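PDB 4RU4: tail spike protein gp49 from Pseudomonas phage LKA1, which forms a trimeric viral tailspike that probably binds and cleaves the O-specific polysaccharide of its Pseudomonas host as a lyase. Local coordinates for residues 440-445 and 469-474. Residues are numbered along the deposited sequence; the frame is centred on the assembly and turned at random.
Sequences LLRARL and VLQLDI
Arg442 and Asp473 meet because their torsions suit one another: the arginine chain is extended from CG to NE, with CG anti to the backbone N (chi1 -175°), while the Asp473 carboxylate swings to the side of its own backbone N (chi1 -70°). The guanidinium then reaches past its register partner Gln471 to Asp473, two residues further along, and forms a side-on salt bridge to a single oxygen, NE lying 2.9 Å from Asp473 OD2 and NH2 at the same distance from it. NE meets that oxygen nearly along its C-O axis, whereas NH2 comes from above the carboxylate plane; the two flat groups stand almost perpendicular. Gln471, bent at chi2 (80°), runs alongside Arg442, CG against CG at 3.8 Å, and turns its amide back to Asp473, where NE2 donates to the syn lone pairs of both oxygens, OD1 at 2.9 Å. The other end of that amide, OE1, accepts from Lys468, and Arg442 NH1 is held by the backbone carbonyl of Asn399.

Beneath this polar row the strands 441-445 and 470-474 run parallel, as neighbouring strands on one face of successive coils of the right-handed beta-helix of the pectate lyase-like fold. Their backbones alternate donor and acceptor, from Leu441 N to Val469 O (3.0 Å) through to Leu445 N to Asp473 O. On the opposite face the side chains stack in register, in the buried interior where Leu470 CD2 rests 3.9 Å from Leu441 CB and Leu472 CD2 meets Ala443 CB, and at the edge, where Leu445 CD2 touches the partly exposed Ile474 at CG1 (3.7 Å). Leu470 and Leu472 also pack against strand 484-487.

Three N-H groups converging on Asp473 OD2, with NE2 also reaching OD1, fix the rotation of the carboxylate, tying adjacent coils together by charge on the partly exposed face and by aliphatic packing within.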
ATOM      1  N   LEU B 440      -8.969  -8.090  22.809  1.00 12.35           N
ATOM      2  CA  LEU B 440      -8.625  -7.381  21.567  1.00  9.24           C
ATOM      3  C   LEU B 440      -9.674  -7.625  20.498  1.00  8.92           C
ATOM      4  O   LEU B 440     -10.063  -6.710  19.769  1.00  9.01           O
ATOM      5  CB  LEU B 440      -7.245  -7.778  21.077  1.00  8.26           C
ATOM      6  CG  LEU B 440      -6.148  -7.461  22.103  1.00  8.46           C
ATOM      7  CD1 LEU B 440      -4.810  -7.849  21.532  1.00  8.82           C
ATOM      8  CD2 LEU B 440      -6.176  -5.956  22.426  1.00  6.86           C
ATOM      9  N   LEU B 441     -10.130  -8.864  20.397  1.00  7.24           N
ATOM     10  CA  LEU B 441     -11.159  -9.180  19.401  1.00  8.11           C
ATOM     11  C   LEU B 441     -12.259 -10.003  20.056  1.00  9.56           C
ATOM     12  O   LEU B 441     -11.993 -10.934  20.818  1.00 10.11           O
ATOM     13  CB  LEU B 441     -10.576  -9.944  18.195  1.00  7.15           C
ATOM     14  CG  LEU B 441     -11.553 -10.335  17.077  1.00  8.41           C
ATOM     15  CD1 LEU B 441     -10.841 -10.332  15.715  1.00 11.16           C
ATOM     16  CD2 LEU B 441     -12.239 -11.679  17.321  1.00  9.49           C
ATOM     17  N   ARG B 442     -13.500  -9.656  19.749  1.00  7.48           N
ATOM     18  CA  ARG B 442     -14.632 -10.464  20.192  1.00  6.55           C
ATOM     19  C   ARG B 442     -15.427 -10.842  18.957  1.00 10.75           C
ATOM     20  O   ARG B 442     -15.648  -9.997  18.082  1.00 10.19           O
ATOM     21  CB  ARG B 442     -15.542  -9.664  21.142  1.00  7.09           C
ATOM     22  CG  ARG B 442     -16.690 -10.550  21.737  1.00 10.11           C
ATOM     23  CD  ARG B 442     -17.445  -9.883  22.848  1.00 10.00           C
ATOM     24  NE  ARG B 442     -18.395 -10.820  23.464  1.00 11.97           N
ATOM     25  CZ  ARG B 442     -19.271 -10.494  24.409  1.00 12.81           C
ATOM     26  NH1 ARG B 442     -19.348  -9.247  24.844  1.00  8.33           N
ATOM     27  NH2 ARG B 442     -20.080 -11.430  24.920  1.00 13.42           N
ATOM     28  N   ALA B 443     -15.841 -12.107  18.889  1.00  7.80           N
ATOM     29  CA  ALA B 443     -16.841 -12.569  17.934  1.00  6.78           C
ATOM     30  C   ALA B 443     -17.882 -13.336  18.729  1.00  6.76           C
ATOM     31  O   ALA B 443     -17.538 -14.160  19.583  1.00  9.65           O
ATOM     32  CB  ALA B 443     -16.196 -13.473  16.866  1.00  7.85           C
ATOM     33  N   ARG B 444     -19.152 -13.054  18.471  1.00  7.30           N
ATOM     34  CA  ARG B 444     -20.247 -13.677  19.214  1.00  7.10           C
ATOM     35  C   ARG B 444     -21.337 -14.070  18.209  1.00  9.06           C
ATOM     36  O   ARG B 444     -21.823 -13.232  17.433  1.00 10.48           O
ATOM     37  CB  ARG B 444     -20.817 -12.723  20.274  1.00  9.20           C
ATOM     38  CG  ARG B 444     -21.988 -13.332  21.098  1.00 10.04           C
ATOM     39  CD  ARG B 444     -22.511 -12.349  22.163  1.00 11.65           C
ATOM     40  NE  ARG B 444     -23.015 -11.171  21.482  1.00 13.83           N
ATOM     41  CZ  ARG B 444     -24.248 -11.045  21.008  1.00 16.48           C
ATOM     42  NH1 ARG B 444     -25.152 -12.003  21.215  1.00 17.62           N
ATOM     43  NH2 ARG B 444     -24.586  -9.932  20.370  1.00 17.30           N
ATOM     44  N   LEU B 445     -21.691 -15.348  18.215  1.00 10.11           N
ATOM     45  CA  LEU B 445     -22.731 -15.884  17.337  1.00  8.64           C
ATOM     46  C   LEU B 445     -24.107 -15.502  17.861  1.00 10.38           C
ATOM     47  O   LEU B 445     -24.416 -15.714  19.056  1.00 11.09           O
ATOM     48  CB  LEU B 445     -22.636 -17.420  17.277  1.00 12.99           C
ATOM     49  CG  LEU B 445     -21.759 -18.123  16.225  1.00 13.21           C
ATOM     50  CD1 LEU B 445     -20.561 -17.258  15.733  1.00  9.22           C
ATOM     51  CD2 LEU B 445     -21.386 -19.549  16.622  1.00 10.92           C
ATOM     52  N   VAL B 469      -6.707 -12.055  24.233  1.00  5.80           N
ATOM     53  CA  VAL B 469      -6.566 -11.749  22.810  1.00  8.14           C
ATOM     54  C   VAL B 469      -7.935 -11.957  22.169  1.00 11.35           C
ATOM     55  O   VAL B 469      -8.527 -11.001  21.678  1.00  9.95           O
ATOM     56  CB  VAL B 469      -5.467 -12.602  22.111  1.00  7.89           C
ATOM     57  CG1 VAL B 469      -5.332 -12.234  20.620  1.00  5.46           C
ATOM     58  CG2 VAL B 469      -4.121 -12.432  22.827  1.00 10.65           C
ATOM     59  N   LEU B 470      -8.454 -13.190  22.215  1.00  7.55           N
ATOM     60  CA  LEU B 470      -9.752 -13.491  21.608  1.00  8.83           C
ATOM     61  C   LEU B 470     -10.802 -13.830  22.649  1.00 10.25           C
ATOM     62  O   LEU B 470     -10.510 -14.498  23.659  1.00  6.10           O
ATOM     63  CB  LEU B 470      -9.647 -14.674  20.640  1.00  8.43           C
ATOM     64  CG  LEU B 470      -8.553 -14.599  19.577  1.00  9.44           C
ATOM     65  CD1 LEU B 470      -8.638 -15.831  18.693  1.00  7.37           C
ATOM     66  CD2 LEU B 470      -8.657 -13.295  18.748  1.00  7.62           C
ATOM     67  N   GLN B 471     -12.030 -13.397  22.368  1.00  6.49           N
ATOM     68  CA  GLN B 471     -13.199 -13.720  23.169  1.00  6.93           C
ATOM     69  C   GLN B 471     -14.239 -14.219  22.158  1.00 10.37           C
ATOM     70  O   GLN B 471     -14.758 -13.436  21.358  1.00 11.22           O
ATOM     71  CB  GLN B 471     -13.690 -12.471  23.891  1.00 10.43           C
ATOM     72  CG  GLN B 471     -15.052 -12.622  24.533  1.00 14.16           C
ATOM     73  CD  GLN B 471     -14.973 -13.342  25.855  1.00 22.47           C
ATOM     74  OE1 GLN B 471     -14.008 -13.181  26.608  1.00 20.33           O
ATOM     75  NE2 GLN B 471     -15.973 -14.163  26.138  1.00 27.08           N
ATOM     76  N   LEU B 472     -14.484 -15.528  22.151  1.00  9.86           N
ATOM     77  CA  LEU B 472     -15.327 -16.163  21.124  1.00 11.29           C
ATOM     78  C   LEU B 472     -16.548 -16.803  21.781  1.00  9.88           C
ATOM     79  O   LEU B 472     -16.426 -17.819  22.473  1.00 10.66           O
ATOM     80  CB  LEU B 472     -14.525 -17.212  20.327  1.00 10.97           C
ATOM     81  CG  LEU B 472     -13.195 -16.675  19.743  1.00 12.01           C
ATOM     82  CD1 LEU B 472     -12.348 -17.780  19.127  1.00 10.30           C
ATOM     83  CD2 LEU B 472     -13.428 -15.543  18.714  1.00  9.39           C
ATOM     84  N   ASP B 473     -17.718 -16.220  21.541  1.00  8.09           N
ATOM     85  CA  ASP B 473     -18.918 -16.547  22.310  1.00 11.60           C
ATOM     86  C   ASP B 473     -20.024 -17.028  21.408  1.00 11.11           C
ATOM     87  O   ASP B 473     -20.033 -16.755  20.197  1.00  7.46           O
ATOM     88  CB  ASP B 473     -19.462 -15.291  22.989  1.00 19.02           C
ATOM     89  CG  ASP B 473     -18.580 -14.816  24.083  1.00 24.29           C
ATOM     90  OD1 ASP B 473     -18.139 -15.669  24.876  1.00 28.97           O
ATOM     91  OD2 ASP B 473     -18.310 -13.605  24.137  1.00 25.43           O
ATOM     92  N   ILE B 474     -20.981 -17.721  22.017  1.00 10.39           N
ATOM     93  CA  ILE B 474     -22.169 -18.149  21.308  1.00 14.97           C
ATOM     94  C   ILE B 474     -23.424 -17.844  22.129  1.00 16.31           C
ATOM     95  O   ILE B 474     -23.636 -18.414  23.198  1.00 15.84           O
ATOM     96  CB  ILE B 474     -22.117 -19.645  20.999  1.00 12.93           C
ATOM     97  CG1 ILE B 474     -20.826 -19.961  20.213  1.00 10.57           C
ATOM     98  CG2 ILE B 474     -23.405 -20.052  20.248  1.00 10.82           C
ATOM     99  CD1 ILE B 474     -20.638 -21.418  19.856  1.00 11.34           C
TER